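Local coordinates for manganese-containing pseudocatalase (Thermus thermophilus, PDB 2V8T), which probably breaks down hydrogen peroxide to water and oxygen as a catalase, using a pair of manganese ions bound in each subunit, at residues Arg175-Val187 / Glu220-Tyr234. Numbering follows the deposited sequence. Where two conformers were deposited one is given.
Sequences REMIGYLLVRGGV and EAKKYMDLGFHRNLY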
ATOM      1  N   ARG A 175     -25.235  -0.745 -18.508  1.00  7.60           N
ATOM      2  CA  ARG A 175     -26.579  -0.604 -17.921  1.00  7.90           C
ATOM      3  C   ARG A 175     -27.242  -1.963 -17.697  1.00  7.45           C
ATOM      4  O   ARG A 175     -27.944  -2.138 -16.711  1.00  7.89           O
ATOM      5  CB  ARG A 175     -27.474   0.195 -18.912  0.50  8.57           C
ATOM      6  CG  ARG A 175     -27.101   1.707 -19.050  0.50  8.44           C
ATOM      7  CD  ARG A 175     -27.928   2.521 -19.953  0.50 10.78           C
ATOM      8  NE  ARG A 175     -29.331   2.648 -19.657  0.50 12.74           N
ATOM      9  CZ  ARG A 175     -30.064   3.686 -19.244  0.50 12.59           C
ATOM     10  NH1 ARG A 175     -29.622   4.820 -18.778  0.50 16.11           N
ATOM     11  NH2 ARG A 175     -31.371   3.461 -19.322  0.50 15.93           N
ATOM     12  N   GLU A 176     -27.032  -2.889 -18.617  1.00  7.78           N
ATOM     13  CA  GLU A 176     -27.602  -4.241 -18.463  1.00  8.10           C
ATOM     14  C   GLU A 176     -26.980  -4.982 -17.285  1.00  7.39           C
ATOM     15  O   GLU A 176     -27.662  -5.539 -16.435  1.00  8.00           O
ATOM     16  CB  GLU A 176     -27.533  -5.123 -19.712  0.50  8.18           C
ATOM     17  CG  GLU A 176     -28.451  -4.640 -20.801  0.50  7.50           C
ATOM     18  CD  GLU A 176     -29.942  -4.699 -20.520  0.50  8.53           C
ATOM     19  OE1 GLU A 176     -30.364  -5.338 -19.528  0.50  8.84           O
ATOM     20  OE2 GLU A 176     -30.671  -4.050 -21.311  0.50 12.59           O
ATOM     21  N   MET A 177     -25.640  -4.975 -17.233  1.00  7.16           N
ATOM     22  CA  MET A 177     -24.956  -5.613 -16.126  1.00  6.94           C
ATOM     23  C   MET A 177     -25.397  -5.001 -14.807  1.00  6.50           C
ATOM     24  O   MET A 177     -25.659  -5.720 -13.821  1.00  6.99           O
ATOM     25  CB  MET A 177     -23.442  -5.541 -16.323  1.00  7.05           C
ATOM     26  CG  MET A 177     -22.640  -6.052 -15.140  1.00  7.55           C
ATOM     27  SD  MET A 177     -22.358  -4.873 -13.807  1.00  7.82           S
ATOM     28  CE  MET A 177     -21.185  -3.763 -14.624  1.00  9.02           C
ATOM     29  N   ILE A 178     -25.425  -3.667 -14.738  1.00  6.36           N
ATOM     30  CA  ILE A 178     -25.717  -3.022 -13.468  1.00  6.84           C
ATOM     31  C   ILE A 178     -27.163  -3.269 -13.084  1.00  6.71           C
ATOM     32  O   ILE A 178     -27.486  -3.543 -11.935  1.00  7.16           O
ATOM     33  CB  ILE A 178     -25.356  -1.540 -13.474  1.00  7.33           C
ATOM     34  CG1 ILE A 178     -23.852  -1.356 -13.581  1.00  7.90           C
ATOM     35  CG2 ILE A 178     -25.971  -0.875 -12.237  1.00  9.09           C
ATOM     36  CD1 ILE A 178     -23.404   0.058 -13.894  1.00  9.00           C
ATOM     37  N   GLY A 179     -28.093  -3.146 -14.062  1.00  7.02           N
ATOM     38  CA  GLY A 179     -29.477  -3.424 -13.720  1.00  7.58           C
ATOM     39  C   GLY A 179     -29.654  -4.827 -13.133  1.00  7.11           C
ATOM     40  O   GLY A 179     -30.400  -5.020 -12.167  1.00  7.70           O
ATOM     41  N   TYR A 180     -28.991  -5.792 -13.735  1.00  7.04           N
ATOM     42  CA  TYR A 180     -29.079  -7.173 -13.246  1.00  7.18           C
ATOM     43  C   TYR A 180     -28.502  -7.282 -11.832  1.00  6.98           C
ATOM     44  O   TYR A 180     -29.113  -7.886 -10.934  1.00  7.47           O
ATOM     45  CB  TYR A 180     -28.385  -8.131 -14.215  1.00  7.59           C
ATOM     46  CG  TYR A 180     -28.540  -9.566 -13.805  1.00  7.87           C
ATOM     47  CD1 TYR A 180     -29.773 -10.187 -13.895  1.00  8.96           C
ATOM     48  CD2 TYR A 180     -27.494 -10.317 -13.317  1.00  8.67           C
ATOM     49  CE1 TYR A 180     -29.978 -11.516 -13.527  1.00 10.06           C
ATOM     50  CE2 TYR A 180     -27.724 -11.669 -12.918  1.00  9.62           C
ATOM     51  CZ  TYR A 180     -28.968 -12.234 -13.063  1.00  9.46           C
ATOM     52  OH  TYR A 180     -29.141 -13.567 -12.643  1.00 11.42           O
ATOM     53  N   LEU A 181     -27.310  -6.718 -11.631  1.00  6.90           N
ATOM     54  CA  LEU A 181     -26.665  -6.845 -10.328  1.00  7.04           C
ATOM     55  C   LEU A 181     -27.307  -5.988  -9.248  1.00  7.02           C
ATOM     56  O   LEU A 181     -27.161  -6.308  -8.063  1.00  7.96           O
ATOM     57  CB  LEU A 181     -25.172  -6.638 -10.452  1.00  7.52           C
ATOM     58  CG  LEU A 181     -24.441  -7.706 -11.299  1.00  8.02           C
ATOM     59  CD1 LEU A 181     -22.931  -7.510 -11.218  1.00  9.56           C
ATOM     60  CD2 LEU A 181     -24.810  -9.143 -10.882  1.00  8.74           C
ATOM     61  N   LEU A 182     -28.042  -4.942  -9.619  1.00  6.99           N
ATOM     62  CA  LEU A 182     -28.883  -4.247  -8.617  1.00  7.09           C
ATOM     63  C   LEU A 182     -29.944  -5.206  -8.094  1.00  7.05           C
ATOM     64  O   LEU A 182     -30.261  -5.234  -6.891  1.00  7.70           O
ATOM     65  CB  LEU A 182     -29.549  -3.027  -9.230  1.00  7.53           C
ATOM     66  CG  LEU A 182     -28.628  -1.839  -9.478  1.00  7.66           C
ATOM     67  CD1 LEU A 182     -29.354  -0.799 -10.313  1.00  9.47           C
ATOM     68  CD2 LEU A 182     -28.108  -1.250  -8.155  1.00  8.60           C
ATOM     69  N   VAL A 183     -30.544  -5.998  -8.989  1.00  6.97           N
ATOM     70  CA  VAL A 183     -31.562  -6.959  -8.563  1.00  7.09           C
ATOM     71  C   VAL A 183     -30.934  -8.063  -7.712  1.00  6.98           C
ATOM     72  O   VAL A 183     -31.447  -8.416  -6.644  1.00  7.54           O
ATOM     73  CB  VAL A 183     -32.336  -7.479  -9.785  1.00  7.42           C
ATOM     74  CG1 VAL A 183     -33.297  -8.602  -9.331  1.00  8.75           C
ATOM     75  CG2 VAL A 183     -33.080  -6.323 -10.432  1.00  8.36           C
ATOM     76  N   ARG A 184     -29.789  -8.613  -8.163  1.00  6.98           N
ATOM     77  CA  ARG A 184     -29.137  -9.658  -7.371  1.00  6.80           C
ATOM     78  C   ARG A 184     -28.685  -9.137  -6.014  1.00  7.14           C
ATOM     79  O   ARG A 184     -28.804  -9.829  -4.997  1.00  7.64           O
ATOM     80  CB  ARG A 184     -27.958 -10.259  -8.129  1.00  7.13           C
ATOM     81  CG  ARG A 184     -28.324 -10.878  -9.486  1.00  7.62           C
ATOM     82  CD  ARG A 184     -29.517 -11.807  -9.429  1.00  7.68           C
ATOM     83  NE  ARG A 184     -29.277 -12.879  -8.466  1.00  7.64           N
ATOM     84  CZ  ARG A 184     -30.228 -13.552  -7.835  1.00  7.33           C
ATOM     85  NH1 ARG A 184     -31.514 -13.336  -8.075  1.00  8.20           N
ATOM     86  NH2 ARG A 184     -29.869 -14.471  -6.939  1.00  7.88           N
ATOM     87  N   GLY A 185     -28.184  -7.885  -5.976  1.00  7.84           N
ATOM     88  CA  GLY A 185     -27.756  -7.324  -4.692  1.00  8.09           C
ATOM     89  C   GLY A 185     -28.914  -7.065  -3.791  1.00  7.94           C
ATOM     90  O   GLY A 185     -28.799  -7.131  -2.560  1.00  9.30           O
ATOM     91  N   GLY A 186     -30.094  -6.770  -4.357  1.00  8.14           N
ATOM     92  CA  GLY A 186     -31.291  -6.684  -3.559  1.00  8.17           C
ATOM     93  C   GLY A 186     -31.632  -8.000  -2.915  1.00  7.52           C
ATOM     94  O   GLY A 186     -32.044  -8.049  -1.730  1.00  8.01           O
ATOM     95  N   VAL A 187     -31.489  -9.105  -3.647  1.00  7.25           N
ATOM     96  CA  VAL A 187     -31.715 -10.431  -3.088  1.00  7.11           C
ATOM     97  C   VAL A 187     -30.734 -10.689  -1.946  1.00  6.82           C
ATOM     98  O   VAL A 187     -31.122 -11.150  -0.877  1.00  7.39           O
ATOM     99  CB  VAL A 187     -31.579 -11.513  -4.182  1.00  7.63           C
ATOM    100  CG1 VAL A 187     -31.534 -12.908  -3.580  1.00  8.03           C
ATOM    101  CG2 VAL A 187     -32.759 -11.363  -5.164  1.00  9.09           C
ATOM    102  N   GLU A 220     -33.400  -1.079 -16.597  1.00  9.67           N
ATOM    103  CA  GLU A 220     -32.926  -2.443 -16.786  1.00  9.57           C
ATOM    104  C   GLU A 220     -33.229  -3.301 -15.572  1.00  9.84           C
ATOM    105  O   GLU A 220     -33.568  -4.497 -15.692  1.00 10.66           O
ATOM    106  CB  GLU A 220     -31.434  -2.422 -17.108  1.00 10.52           C
ATOM    107  CG  GLU A 220     -31.084  -1.798 -18.450  1.00 11.28           C
ATOM    108  CD  GLU A 220     -31.079  -0.304 -18.498  1.00 11.88           C
ATOM    109  OE1 GLU A 220     -31.195   0.374 -17.428  1.00 12.61           O
ATOM    110  OE2 GLU A 220     -31.009   0.235 -19.636  1.00 14.54           O
ATOM    111  N   ALA A 221     -33.100  -2.718 -14.356  1.00  8.90           N
ATOM    112  CA  ALA A 221     -33.445  -3.454 -13.168  1.00  8.53           C
ATOM    113  C   ALA A 221     -34.942  -3.775 -13.126  1.00  8.78           C
ATOM    114  O   ALA A 221     -35.328  -4.873 -12.744  1.00  9.50           O
ATOM    115  CB  ALA A 221     -33.065  -2.684 -11.899  1.00  9.03           C
ATOM    116  N   LYS A 222     -35.774  -2.807 -13.540  1.00  9.20           N
ATOM    117  CA  LYS A 222     -37.210  -3.030 -13.580  1.00  9.11           C
ATOM    118  C   LYS A 222     -37.517  -4.250 -14.479  1.00  9.26           C
ATOM    119  O   LYS A 222     -38.359  -5.079 -14.144  1.00 10.10           O
ATOM    120  CB  LYS A 222     -37.913  -1.765 -14.032  0.80 11.13           C
ATOM    121  CG  LYS A 222     -39.405  -1.813 -13.825  0.80 14.49           C
ATOM    122  CD  LYS A 222     -40.161  -2.286 -14.952  0.80 22.16           C
ATOM    123  CE  LYS A 222     -41.703  -2.035 -14.718  0.80 22.84           C
ATOM    124  NZ  LYS A 222     -42.266  -2.501 -15.995  0.80 23.97           N
ATOM    125  N   LYS A 223     -36.868  -4.337 -15.645  1.00  9.32           N
ATOM    126  CA  LYS A 223     -37.093  -5.488 -16.515  1.00  8.92           C
ATOM    127  C   LYS A 223     -36.773  -6.805 -15.803  1.00  8.29           C
ATOM    128  O   LYS A 223     -37.547  -7.769 -15.855  1.00  8.72           O
ATOM    129  CB  LYS A 223     -36.273  -5.359 -17.775  0.70 10.42           C
ATOM    130  CG  LYS A 223     -36.450  -6.526 -18.765  0.70 11.34           C
ATOM    131  CD  LYS A 223     -35.466  -6.547 -19.931  0.70 14.38           C
ATOM    132  CE  LYS A 223     -33.995  -6.728 -19.539  0.70 19.14           C
ATOM    133  NZ  LYS A 223     -33.068  -6.376 -20.632  0.70 22.58           N
ATOM    134  N   TYR A 224     -35.620  -6.862 -15.121  1.00  8.23           N
ATOM    135  CA  TYR A 224     -35.256  -8.093 -14.424  1.00  8.07           C
ATOM    136  C   TYR A 224     -36.220  -8.424 -13.286  1.00  8.19           C
ATOM    137  O   TYR A 224     -36.476  -9.606 -13.051  1.00  9.14           O
ATOM    138  CB  TYR A 224     -33.791  -8.039 -13.971  1.00  8.43           C
ATOM    139  CG  TYR A 224     -32.831  -8.029 -15.134  1.00  8.66           C
ATOM    140  CD1 TYR A 224     -32.768  -9.104 -16.006  1.00 10.34           C
ATOM    141  CD2 TYR A 224     -31.938  -6.978 -15.344  1.00  9.54           C
ATOM    142  CE1 TYR A 224     -31.899  -9.055 -17.098  1.00 12.31           C
ATOM    143  CE2 TYR A 224     -31.087  -6.945 -16.411  1.00 11.60           C
ATOM    144  CZ  TYR A 224     -31.078  -7.966 -17.297  1.00 12.75           C
ATOM    145  OH  TYR A 224     -30.247  -7.917 -18.415  1.00 15.50           O
ATOM    146  N   MET A 225     -36.754  -7.408 -12.609  1.00  8.31           N
ATOM    147  CA  MET A 225     -37.812  -7.664 -11.615  1.00  9.13           C
ATOM    148  C   MET A 225     -39.082  -8.149 -12.295  1.00  9.09           C
ATOM    149  O   MET A 225     -39.772  -9.051 -11.761  1.00  9.69           O
ATOM    150  CB  MET A 225     -38.091  -6.440 -10.772  1.00 10.46           C
ATOM    151  CG  MET A 225     -36.943  -6.113  -9.924  1.00 11.98           C
ATOM    152  SD  MET A 225     -37.241  -4.931  -8.639  1.00 15.13           S
ATOM    153  CE  MET A 225     -37.472  -3.741  -9.581  1.00 13.23           C
ATOM    154  N   ASP A 226     -39.429  -7.611 -13.459  1.00  8.92           N
ATOM    155  CA  ASP A 226     -40.611  -8.082 -14.173  1.00  9.47           C
ATOM    156  C   ASP A 226     -40.447  -9.554 -14.568  1.00  9.57           C
ATOM    157  O   ASP A 226     -41.457 -10.258 -14.709  1.00 11.22           O
ATOM    158  CB  ASP A 226     -40.853  -7.239 -15.397  1.00 10.01           C
ATOM    159  CG  ASP A 226     -41.339  -5.860 -15.120  1.00 11.82           C
ATOM    160  OD1 ASP A 226     -41.855  -5.594 -14.009  1.00 14.81           O
ATOM    161  OD2 ASP A 226     -41.282  -5.001 -16.051  1.00 15.26           O
ATOM    162  N   LEU A 227     -39.206 -10.036 -14.722  1.00  8.82           N
ATOM    163  CA  LEU A 227     -38.914 -11.434 -14.999  1.00  8.96           C
ATOM    164  C   LEU A 227     -38.885 -12.294 -13.723  1.00  9.37           C
ATOM    165  O   LEU A 227     -38.715 -13.517 -13.830  1.00 10.28           O
ATOM    166  CB  LEU A 227     -37.581 -11.561 -15.750  1.00  9.39           C
ATOM    167  CG  LEU A 227     -37.565 -10.946 -17.139  1.00  9.40           C
ATOM    168  CD1 LEU A 227     -36.180 -11.135 -17.753  1.00 12.75           C
ATOM    169  CD2 LEU A 227     -38.621 -11.592 -18.027  1.00 11.98           C
ATOM    170  N   GLY A 228     -39.051 -11.662 -12.557  1.00  9.00           N
ATOM    171  CA  GLY A 228     -39.119 -12.377 -11.286  1.00  9.32           C
ATOM    172  C   GLY A 228     -37.797 -12.552 -10.570  1.00  8.57           C
ATOM    173  O   GLY A 228     -37.747 -13.250  -9.548  1.00  9.09           O
ATOM    174  N   PHE A 229     -36.726 -11.924 -11.060  1.00  8.13           N
ATOM    175  CA  PHE A 229     -35.395 -12.266 -10.578  1.00  8.32           C
ATOM    176  C   PHE A 229     -35.129 -11.796  -9.143  1.00  8.09           C
ATOM    177  O   PHE A 229     -34.235 -12.345  -8.481  1.00  9.54           O
ATOM    178  CB  PHE A 229     -34.325 -11.784 -11.521  1.00  8.82           C
ATOM    179  CG  PHE A 229     -34.323 -12.491 -12.880  1.00  9.14           C
ATOM    180  CD1 PHE A 229     -35.051 -13.621 -13.164  1.00 10.32           C
ATOM    181  CD2 PHE A 229     -33.600 -11.982 -13.924  1.00 11.23           C
ATOM    182  CE1 PHE A 229     -34.956 -14.247 -14.401  1.00 10.69           C
ATOM    183  CE2 PHE A 229     -33.531 -12.601 -15.148  1.00 12.08           C
ATOM    184  CZ  PHE A 229     -34.163 -13.734 -15.392  1.00 11.62           C
ATOM    185  N   HIS A 230     -35.879 -10.815  -8.636  1.00  7.85           N
ATOM    186  CA  HIS A 230     -35.764 -10.417  -7.241  1.00  8.07           C
ATOM    187  C   HIS A 230     -36.287 -11.484  -6.288  1.00  8.29           C
ATOM    188  O   HIS A 230     -36.038 -11.389  -5.072  1.00  9.02           O
ATOM    189  CB  HIS A 230     -36.522  -9.107  -6.984  1.00  8.73           C
ATOM    190  CG  HIS A 230     -37.973  -9.200  -7.330  1.00  8.55           C
ATOM    191  ND1 HIS A 230     -38.372  -9.437  -8.633  1.00  9.11           N
ATOM    192  CD2 HIS A 230     -39.069  -9.092  -6.540  1.00  9.00           C
ATOM    193  CE1 HIS A 230     -39.692  -9.456  -8.603  1.00  9.24           C
ATOM    194  NE2 HIS A 230     -40.155  -9.259  -7.363  1.00 10.04           N
ATOM    195  N   ARG A 231     -37.022 -12.460  -6.762  1.00  8.19           N
ATOM    196  CA  ARG A 231     -37.532 -13.509  -5.887  1.00  8.73           C
ATOM    197  C   ARG A 231     -36.525 -14.637  -5.728  1.00  8.31           C
ATOM    198  O   ARG A 231     -36.704 -15.451  -4.826  1.00  9.41           O
ATOM    199  CB  ARG A 231     -38.832 -14.100  -6.468  0.60  8.99           C
ATOM    200  CG  ARG A 231     -39.908 -13.055  -6.627  0.60  9.29           C
ATOM    201  CD  ARG A 231     -41.208 -13.612  -7.055  0.60 11.55           C
ATOM    202  NE  ARG A 231     -42.177 -12.522  -7.175  0.60 11.54           N
ATOM    203  CZ  ARG A 231     -42.521 -12.014  -8.352  0.60 12.03           C
ATOM    204  NH1 ARG A 231     -42.159 -12.648  -9.500  0.60 14.48           N
ATOM    205  NH2 ARG A 231     -43.257 -10.883  -8.418  0.60 14.14           N
ATOM    206  N   ASN A 232     -35.547 -14.741  -6.628  1.00  8.33           N
ATOM    207  CA  ASN A 232     -34.832 -15.994  -6.799  1.00  8.14           C
ATOM    208  C   ASN A 232     -33.520 -16.029  -6.062  1.00  7.72           C
ATOM    209  O   ASN A 232     -32.625 -15.195  -6.288  1.00  9.18           O
ATOM    210  CB  ASN A 232     -34.525 -16.185  -8.296  1.00  8.91           C
ATOM    211  CG  ASN A 232     -35.766 -16.345  -9.132  1.00  9.58           C
ATOM    212  OD1 ASN A 232     -36.854 -16.587  -8.603  1.00 10.99           O
ATOM    213  ND2 ASN A 232     -35.592 -16.198 -10.449  1.00 10.76           N
ATOM    214  N   LEU A 233     -33.345 -17.037  -5.221  1.00  7.61           N
ATOM    215  CA  LEU A 233     -32.033 -17.387  -4.669  1.00  7.61           C
ATOM    216  C   LEU A 233     -31.678 -18.706  -5.311  1.00  7.48           C
ATOM    217  O   LEU A 233     -32.305 -19.750  -5.023  1.00  8.86           O
ATOM    218  CB  LEU A 233     -32.051 -17.469  -3.146  1.00  8.19           C
ATOM    219  CG  LEU A 233     -30.683 -17.590  -2.495  1.00  8.37           C
ATOM    220  CD1 LEU A 233     -29.858 -16.295  -2.662  1.00 10.30           C
ATOM    221  CD2 LEU A 233     -30.831 -17.914  -1.020  1.00 10.45           C
ATOM    222  N   TYR A 234     -30.746 -18.704  -6.261  1.00  7.60           N
ATOM    223  CA  TYR A 234     -30.317 -19.906  -6.965  1.00  7.55           C
ATOM    224  C   TYR A 234     -29.373 -20.699  -6.075  1.00  7.50           C
ATOM    225  O   TYR A 234     -28.449 -20.121  -5.477  1.00  8.22           O
ATOM    226  CB  TYR A 234     -29.603 -19.550  -8.251  1.00  7.97           C
ATOM    227  CG  TYR A 234     -30.415 -18.718  -9.212  1.00  8.05           C
ATOM    228  CD1 TYR A 234     -30.341 -17.320  -9.207  1.00  9.38           C
ATOM    229  CD2 TYR A 234     -31.290 -19.292 -10.106  1.00  8.55           C
ATOM    230  CE1 TYR A 234     -31.115 -16.554 -10.040  1.00 10.32           C
ATOM    231  CE2 TYR A 234     -32.070 -18.556 -10.947  1.00  9.53           C
ATOM    232  CZ  TYR A 234     -32.031 -17.169 -10.913  1.00 10.18           C
ATOM    233  OH  TYR A 234     -32.814 -16.387 -11.731  1.00 12.17           O
TER
HETATM  234  O   HOH W   1     -31.265 -14.700 -13.458  1.00 15.04           O
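Tyr180 meets Tyr224 edge to face where the 175-187 part of a long helix of the ferritin-like fold crosses the 220-226 helix segment at -53°. The ring planes stand at 77° and Tyr180 CD1 lies over the centre of the Tyr224 ring. CG of Tyr180 is anti to the backbone N (chi1 -176°), which directs the ring toward Phe229, with Tyr180 CE1 3.7 Å from Phe229 CD2. The Tyr224 side chain is a knob among Glu176, Gly179, Tyr180 and Val183. The helices come close at Gly179, whose CA is 4.0 Å from Ala221 CA. Val183 fills the next turn: CG2 touches Ala221 and Met225, CG1 the Phe229-His230 backbone.

Salt bridges lie at one end. Arg175 grips Glu220 side-on, NE and NH2 both reaching OE2; the NE bond is 2.9 Å and nearly straight. Glu220 OE1 bonds Tyr166. Lys223 NZ pairs with Glu176 OE1 at 3.1 Å.

At the other end Arg184 joins strand 232-235 to the metal-site surroundings. It touches His73, a manganese ligand, and its NE pairs with Glu69. Tyr234 CD1 and CE1 lie over one guanidinium face, toward its rim. Arg184 NH1 and NH2 converge end-on on Asn232 O, at 2.8 and 2.9 Å, with the oxygen in the guanidinium plane.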